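Local coordinates for O-methyltransferase family 2 (PDB 5I2H), which probably transfers a methyl group from S-adenosyl-L-methionine to a substrate hydroxyl, forms a two-chain assembly, and is seen here with the flavone apigenin bound, at residues Phe24-Leu32 / Leu316-Leu324; Ile339-Asp348 / Gly356-Val364. All blocks are in the same frame, centred on the assembly; numbering follows the deposited sequence. Where two conformers were deposited one is given.

Interaction 1. Residues Phe24-Leu32 / Leu316-Leu324. With AGI (5,7-dihydroxy-2-(4-hydroxyphenyl)-4H-chromen-4-one), chain C.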
# COMPACT_ATOMS: atom_id res chain seq x y z
N PHE A 24 -2.70 5.84 0.43
CA PHE A 24 -3.16 5.68 1.80
C PHE A 24 -3.81 4.31 2.05
O PHE A 24 -3.82 3.85 3.20
CB PHE A 24 -4.14 6.82 2.12
CG PHE A 24 -4.69 6.79 3.51
CD1 PHE A 24 -3.87 7.00 4.60
CD2 PHE A 24 -6.05 6.62 3.72
CE1 PHE A 24 -4.38 6.99 5.89
CE2 PHE A 24 -6.58 6.61 5.01
CZ PHE A 24 -5.73 6.80 6.11
N ARG A 25 -4.35 3.65 1.01
CA ARG A 25 -4.97 2.33 1.21
C ARG A 25 -3.97 1.19 1.25
O ARG A 25 -4.41 0.03 1.27
CB ARG A 25 -5.95 1.97 0.10
CG ARG A 25 -6.71 3.07 -0.45
CD ARG A 25 -7.83 3.40 0.41
NE ARG A 25 -8.65 4.43 -0.21
CZ ARG A 25 -9.41 5.23 0.51
NH1 ARG A 25 -10.15 6.15 -0.07
NH2 ARG A 25 -9.41 5.09 1.85
N GLY A 26 -2.66 1.47 1.19
CA GLY A 26 -1.69 0.41 1.02
C GLY A 26 -1.73 -0.66 2.10
O GLY A 26 -1.43 -1.82 1.83
N ASN A 27 -2.05 -0.27 3.34
CA ASN A 27 -2.08 -1.28 4.41
C ASN A 27 -3.02 -2.44 4.09
O ASN A 27 -2.77 -3.56 4.53
CB ASN A 27 -2.52 -0.68 5.75
CG ASN A 27 -3.96 -0.17 5.69
OD1 ASN A 27 -4.24 0.79 4.97
ND2 ASN A 27 -4.87 -0.82 6.42
N PHE A 28 -4.12 -2.17 3.37
CA PHE A 28 -5.05 -3.25 3.09
C PHE A 28 -4.48 -4.26 2.12
O PHE A 28 -4.92 -5.41 2.13
CB PHE A 28 -6.40 -2.71 2.63
CG PHE A 28 -7.14 -2.05 3.74
CD1 PHE A 28 -7.71 -2.83 4.74
CD2 PHE A 28 -7.20 -0.65 3.83
CE1 PHE A 28 -8.38 -2.24 5.80
CE2 PHE A 28 -7.86 -0.04 4.90
CZ PHE A 28 -8.45 -0.84 5.90
N ALA A 29 -3.52 -3.86 1.27
CA ALA A 29 -2.80 -4.84 0.46
C ALA A 29 -1.97 -5.78 1.33
O ALA A 29 -2.09 -7.01 1.24
CB ALA A 29 -1.91 -4.12 -0.56
N THR A 30 -1.18 -5.21 2.24
CA THR A 30 -0.38 -6.03 3.16
C THR A 30 -1.27 -6.96 3.97
O THR A 30 -1.00 -8.16 4.09
CB THR A 30 0.39 -5.11 4.11
OG1 THR A 30 1.11 -4.16 3.33
CG2 THR A 30 1.34 -5.92 5.02
N GLU A 31 -2.33 -6.40 4.55
CA GLU A 31 -3.20 -7.19 5.42
C GLU A 31 -3.93 -8.29 4.66
O GLU A 31 -4.06 -9.41 5.17
CB GLU A 31 -4.19 -6.26 6.12
CG GLU A 31 -3.47 -5.36 7.14
CD GLU A 31 -4.28 -4.09 7.48
OE1 GLU A 31 -5.47 -3.99 7.10
OE2 GLU A 31 -3.74 -3.20 8.15
N LEU A 32 -4.43 -8.01 3.46
CA LEU A 32 -5.13 -9.06 2.74
C LEU A 32 -4.17 -10.17 2.32
O LEU A 32 -4.52 -11.35 2.34
CB LEU A 32 -5.87 -8.50 1.53
CG LEU A 32 -6.74 -9.56 0.80
CD1 LEU A 32 -7.83 -10.14 1.68
CD2 LEU A 32 -7.40 -8.98 -0.40
N LEU A 316 -8.98 -2.14 -2.79
CA LEU A 316 -8.40 -1.88 -1.47
C LEU A 316 -9.30 -0.98 -0.64
O LEU A 316 -9.50 -1.21 0.55
CB LEU A 316 -6.99 -1.29 -1.59
CG LEU A 316 -5.96 -2.23 -2.28
CD1 LEU A 316 -4.57 -1.58 -2.28
CD2 LEU A 316 -5.91 -3.62 -1.56
N TYR A 317 -9.86 0.06 -1.26
CA TYR A 317 -10.82 0.91 -0.57
C TYR A 317 -12.02 0.09 -0.11
O TYR A 317 -12.55 0.30 1.00
CB TYR A 317 -11.22 2.05 -1.50
CG TYR A 317 -12.22 3.02 -0.93
CD1 TYR A 317 -12.17 3.39 0.41
CD2 TYR A 317 -13.17 3.58 -1.74
CE1 TYR A 317 -13.07 4.30 0.92
CE2 TYR A 317 -14.09 4.49 -1.23
CZ TYR A 317 -14.04 4.83 0.10
OH TYR A 317 -14.94 5.75 0.59
N SER A 318 -12.45 -0.89 -0.92
CA SER A 318 -13.54 -1.79 -0.53
C SER A 318 -13.22 -2.56 0.75
O SER A 318 -14.10 -2.77 1.60
CB SER A 318 -13.83 -2.75 -1.67
OG SER A 318 -15.07 -3.36 -1.45
N LEU A 319 -11.96 -3.00 0.91
CA LEU A 319 -11.57 -3.64 2.17
C LEU A 319 -11.68 -2.68 3.34
O LEU A 319 -12.05 -3.10 4.44
CB LEU A 319 -10.16 -4.19 2.06
CG LEU A 319 -10.07 -5.41 1.16
CD1 LEU A 319 -8.61 -5.61 0.64
CD2 LEU A 319 -10.57 -6.67 1.89
N ALA A 320 -11.33 -1.40 3.14
CA ALA A 320 -11.54 -0.42 4.20
C ALA A 320 -13.02 -0.29 4.55
O ALA A 320 -13.39 -0.26 5.72
CB ALA A 320 -10.99 0.95 3.79
N LEU A 321 -13.88 -0.21 3.53
CA LEU A 321 -15.32 -0.09 3.78
C LEU A 321 -15.87 -1.35 4.46
O LEU A 321 -16.72 -1.27 5.37
CB LEU A 321 -16.06 0.17 2.47
CG LEU A 321 -15.74 1.51 1.80
CD1 LEU A 321 -16.36 1.54 0.42
CD2 LEU A 321 -16.23 2.70 2.67
N PHE A 322 -15.39 -2.52 4.03
CA PHE A 322 -15.80 -3.77 4.66
C PHE A 322 -15.42 -3.77 6.13
O PHE A 322 -16.19 -4.25 6.99
CB PHE A 322 -15.15 -4.95 3.94
CG PHE A 322 -15.35 -6.26 4.64
CD1 PHE A 322 -16.52 -6.99 4.45
CD2 PHE A 322 -14.37 -6.75 5.53
CE1 PHE A 322 -16.72 -8.18 5.13
CE2 PHE A 322 -14.56 -7.95 6.19
CZ PHE A 322 -15.73 -8.67 5.99
N SER A 323 -14.25 -3.21 6.45
CA SER A 323 -13.75 -3.22 7.82
C SER A 323 -14.52 -2.27 8.72
O SER A 323 -14.59 -2.50 9.93
CB SER A 323 -12.27 -2.83 7.87
OG SER A 323 -11.51 -3.76 7.12
N LEU A 324 -15.09 -1.21 8.15
CA LEU A 324 -15.68 -0.14 8.94
C LEU A 324 -17.20 -0.09 8.89
O LEU A 324 -17.80 0.62 9.71
CB LEU A 324 -15.15 1.22 8.45
CG LEU A 324 -13.65 1.47 8.67
CD1 LEU A 324 -13.19 2.66 7.86
CD2 LEU A 324 -13.40 1.72 10.15
CAG AGI C . -14.70 5.84 9.38
CAE AGI C . -14.11 5.66 10.63
CAM AGI C . -14.89 5.15 11.67
OAB AGI C . -14.29 4.98 12.89
CAF AGI C . -16.24 4.82 11.46
CAH AGI C . -16.82 5.00 10.20
CAP AGI C . -16.04 5.51 9.17
CAQ AGI C . -16.54 5.74 7.78
OAL AGI C . -15.52 5.98 6.89
CAJ AGI C . -17.89 5.74 7.40
CAR AGI C . -18.23 5.97 6.05
OAA AGI C . -19.44 5.99 5.70
CAT AGI C . -17.13 6.24 5.05
CAS AGI C . -15.74 6.22 5.56
CAK AGI C . -14.67 6.44 4.72
CAN AGI C . -14.89 6.69 3.37
OAC AGI C . -13.80 6.92 2.60
CAI AGI C . -16.18 6.73 2.82
CAO AGI C . -17.31 6.51 3.59
OAD AGI C . -18.52 6.56 2.99
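The carbonyl oxygen of L319, a residue packed against the F28 ring, accepts two bonds from S323, itself a neighbour of that ring. S323 N reaches it as the ordinary helical bond and S323 OG adds a second at 2.8 Å, the two coming from opposite faces of the carbonyl plane. This turn belongs to helix 312-324 of the O-methyltransferase domain, which packs across helix 26-39 of the dimerisation domain, the segments crossing at 80° with their axes 8.7 Å apart. F28 is the knob of this interface, set in a hole formed by L316, L319, A320 and S323. With CG anti to its carbonyl carbon (chi1 -71°), one ring face lies over the backbone around L319 C and A320 N, A320 N standing 3.9 Å above its centre; CE2 meets A320 CB at 3.5 Å. N27 ND2 stands over the centre of the opposite face, and a nearly straight bond from ND2 to E31 OE2 (3.2 Å) holds the amide. Farther along, the side chains of L32 and L319 cross at about a right angle, CD2 against CD1, while the branches of L316 spread under A29. At the other end the chemistry turns polar. R25 bends at chi2 and runs alongside Y317, and its guanidinium lies over one face of the phenol ring with the planes 19° apart, while L321 CD1 lies over the rim of the opposite face. R25 NH2 is bonded to the hydroxyl of Y109 of the second subunit, which also binds apigenin, so the dimer partner reaches the pocket here. The ring of Y317 presents its edge to the flavone, and L324 CD1 touches apigenin CAG. The closest approach of R25 to Y317 is from guanidinium carbon CZ to ring carbon CD1, 3.3 Å.

Interaction 2. Residues Ile339-Asp348 / Gly356-Val364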
# COMPACT_ATOMS: atom_id res chain seq x y z
N ILE A 339 -31.45 0.05 -9.07
CA ILE A 339 -32.18 1.07 -9.81
C ILE A 339 -33.35 0.44 -10.55
O ILE A 339 -34.50 0.92 -10.47
CB ILE A 339 -31.21 1.80 -10.77
CG1 ILE A 339 -30.25 2.68 -9.94
CG2 ILE A 339 -31.98 2.65 -11.76
CD1 ILE A 339 -29.02 3.08 -10.68
N ALA A 340 -33.08 -0.66 -11.27
CA ALA A 340 -34.12 -1.34 -12.04
C ALA A 340 -35.16 -1.98 -11.13
O ALA A 340 -36.34 -2.06 -11.50
CB ALA A 340 -33.50 -2.41 -12.94
N GLY A 341 -34.75 -2.45 -9.95
CA GLY A 341 -35.71 -3.01 -9.03
C GLY A 341 -36.64 -1.98 -8.42
O GLY A 341 -37.71 -2.34 -7.94
N ALA A 342 -36.25 -0.71 -8.43
CA ALA A 342 -37.10 0.36 -7.94
C ALA A 342 -37.90 0.99 -9.08
O ALA A 342 -38.61 1.98 -8.86
CB ALA A 342 -36.25 1.41 -7.21
N ASP A 343 -37.78 0.45 -10.28
CA ASP A 343 -38.53 0.88 -11.45
C ASP A 343 -38.12 2.26 -11.93
O ASP A 343 -38.85 2.88 -12.71
CB ASP A 343 -40.04 0.80 -11.17
CG ASP A 343 -40.51 -0.65 -11.02
OD1 ASP A 343 -39.98 -1.51 -11.76
OD2 ASP A 343 -41.37 -0.94 -10.15
N LEU A 344 -36.97 2.76 -11.48
CA LEU A 344 -36.31 3.92 -12.05
C LEU A 344 -35.76 3.61 -13.44
O LEU A 344 -35.47 2.46 -13.77
CB LEU A 344 -35.14 4.33 -11.17
CG LEU A 344 -35.42 4.90 -9.80
CD1 LEU A 344 -34.16 4.79 -8.97
CD2 LEU A 344 -35.73 6.35 -10.02
N LYS A 345 -35.52 4.65 -14.23
CA LYS A 345 -34.87 4.50 -15.53
C LYS A 345 -33.42 4.97 -15.42
O LYS A 345 -33.18 6.13 -15.09
CB LYS A 345 -35.63 5.30 -16.58
CG LYS A 345 -35.05 5.27 -17.97
CD LYS A 345 -35.87 6.25 -18.83
CE LYS A 345 -36.53 5.57 -20.04
NZ LYS A 345 -35.54 4.93 -20.93
N TYR A 346 -32.47 4.08 -15.69
CA TYR A 346 -31.07 4.46 -15.70
C TYR A 346 -30.81 5.43 -16.84
O TYR A 346 -31.31 5.24 -17.96
CB TYR A 346 -30.20 3.22 -15.84
CG TYR A 346 -28.74 3.51 -16.07
CD1 TYR A 346 -27.92 3.92 -15.03
CD2 TYR A 346 -28.18 3.37 -17.34
CE1 TYR A 346 -26.58 4.20 -15.25
CE2 TYR A 346 -26.83 3.63 -17.55
CZ TYR A 346 -26.04 4.05 -16.50
OH TYR A 346 -24.70 4.31 -16.71
N VAL A 347 -30.04 6.48 -16.56
CA VAL A 347 -29.76 7.53 -17.53
C VAL A 347 -28.29 7.55 -17.94
O VAL A 347 -27.97 7.50 -19.13
CB VAL A 347 -30.22 8.91 -17.01
CG1 VAL A 347 -29.85 10.03 -18.00
CG2 VAL A 347 -31.70 8.90 -16.72
N ASP A 348 -27.39 7.66 -16.97
CA ASP A 348 -26.00 7.90 -17.35
C ASP A 348 -25.10 7.65 -16.15
O ASP A 348 -25.56 7.58 -15.01
CB ASP A 348 -25.83 9.33 -17.88
CG ASP A 348 -24.67 9.48 -18.83
OD1 ASP A 348 -23.88 8.52 -18.98
OD2 ASP A 348 -24.55 10.57 -19.46
N GLY A 356 -14.74 8.90 -7.91
CA GLY A 356 -16.18 8.99 -7.81
C GLY A 356 -16.86 8.96 -9.16
O GLY A 356 -16.27 9.32 -10.19
N HIS A 357 -18.10 8.48 -9.15
CA HIS A 357 -18.94 8.44 -10.34
C HIS A 357 -20.33 8.88 -9.94
O HIS A 357 -20.83 8.46 -8.90
CB HIS A 357 -19.03 7.03 -10.92
CG HIS A 357 -17.77 6.61 -11.59
ND1 HIS A 357 -16.71 6.04 -10.91
CD2 HIS A 357 -17.36 6.78 -12.87
CE1 HIS A 357 -15.72 5.83 -11.76
NE2 HIS A 357 -16.09 6.27 -12.96
N LEU A 358 -20.95 9.71 -10.77
CA LEU A 358 -22.34 10.12 -10.57
C LEU A 358 -23.19 9.22 -11.46
O LEU A 358 -23.10 9.27 -12.69
CB LEU A 358 -22.53 11.59 -10.92
CG LEU A 358 -23.98 12.06 -11.04
CD1 LEU A 358 -24.81 11.82 -9.75
CD2 LEU A 358 -24.01 13.55 -11.46
N ILE A 359 -24.00 8.37 -10.83
CA ILE A 359 -24.94 7.51 -11.53
C ILE A 359 -26.30 8.20 -11.48
O ILE A 359 -26.87 8.37 -10.40
CB ILE A 359 -25.00 6.12 -10.88
CG1 ILE A 359 -23.62 5.49 -10.79
CG2 ILE A 359 -26.02 5.19 -11.59
CD1 ILE A 359 -23.66 4.26 -9.88
N LEU A 360 -26.82 8.56 -12.64
CA LEU A 360 -28.07 9.30 -12.76
C LEU A 360 -29.19 8.37 -13.21
O LEU A 360 -29.02 7.62 -14.17
CB LEU A 360 -27.92 10.44 -13.78
CG LEU A 360 -27.10 11.63 -13.36
CD1 LEU A 360 -25.90 11.69 -14.24
CD2 LEU A 360 -27.96 12.87 -13.55
N SER A 361 -30.32 8.43 -12.49
CA SER A 361 -31.52 7.69 -12.85
C SER A 361 -32.74 8.59 -12.66
O SER A 361 -32.70 9.57 -11.90
CB SER A 361 -31.67 6.42 -12.01
OG SER A 361 -30.50 5.63 -12.08
N GLU A 362 -33.82 8.25 -13.36
CA GLU A 362 -34.98 9.13 -13.45
C GLU A 362 -36.25 8.38 -13.06
O GLU A 362 -36.46 7.23 -13.46
CB GLU A 362 -35.11 9.70 -14.87
CG GLU A 362 -36.16 10.79 -14.99
CD GLU A 362 -36.22 11.43 -16.38
OE1 GLU A 362 -35.16 11.76 -16.95
OE2 GLU A 362 -37.33 11.61 -16.90
N LYS A 363 -37.10 9.05 -12.28
CA LYS A 363 -38.37 8.46 -11.86
C LYS A 363 -39.30 8.43 -13.05
O LYS A 363 -39.50 9.46 -13.72
CB LYS A 363 -39.00 9.27 -10.73
CG LYS A 363 -40.38 8.75 -10.28
CD LYS A 363 -40.19 7.61 -9.28
CE LYS A 363 -41.49 7.13 -8.71
NZ LYS A 363 -41.85 7.80 -7.43
N VAL A 364 -39.90 7.27 -13.32
CA VAL A 364 -40.82 7.17 -14.43
C VAL A 364 -42.19 6.82 -13.92
O VAL A 364 -43.15 6.83 -14.71
CB VAL A 364 -40.34 6.15 -15.47
CG1 VAL A 364 -39.10 6.68 -16.19
CG2 VAL A 364 -40.08 4.83 -14.81
OXT VAL A 364 -42.36 6.53 -12.73
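A beta hairpin, strand 345-351 paired antiparallel with strand 357-362, ends the seven-stranded sheet of the methyltransferase fold, and a classic bulge interrupts its ladder. K345 and E362 form a hydrogen-bonded pair: K345 N gives a nearly straight bond to E362 O (2.9 Å), and E362 N returns one to K345 O. Y346 and S361 follow as a non-hydrogen-bonded pair. At the bulge V347 and D348 both face L360, whose carbonyl oxygen takes V347 N at 2.8 Å and D348 N at 3.2 Å from the same face of its plane; L360 N then closes the ring on D348 O. The extra residue shifts the register by one. The ring of Y346, with CG anti to the backbone N (chi1 171°), meets I359 CG2 edge-on at CE1, 3.8 Å away, while D348 N sits over one ring face. On the same side of the sheet I339, from the last turn of helix 332-341, brings CD1 to within 3.8 Å of I359 CG2 and lays CG2 beside S361 CB. Cut back to an alanine, I339 would lose the branches that reach I359 CG2 and S361, and a gap would probably open between the helix end and the strand. A Schellman motif at D343 turns the chain out of that helix and into the strand. Helix 332-341 covers this side further through L332 and Y335, both against I359. L344 packs on L297 and on T288 of helix 277-289, and strand 357-362 lies between strand 345-351, outermost within the chain, and the antiparallel strand 296-301.

The two contacts follow one another along the chain and lie on opposite sides of its centre, about 29 Å apart between their centres and about 8 Å between nearest atoms, without touching. Helix 312-324 of interaction 1 is followed directly by helix 332-341, whose end enters interaction 2, so the chain passes from the interdomain helix to the edge of the sheet. Interaction 1 contributes Y317 and L324 to the apigenin pocket, where H273 and R168 also bind the flavone, and joins the dimerisation domain to the methyltransferase domain. Interaction 2 contributes none of the pocket residues and forms the edge of the methyltransferase-domain sheet at strand 345-351.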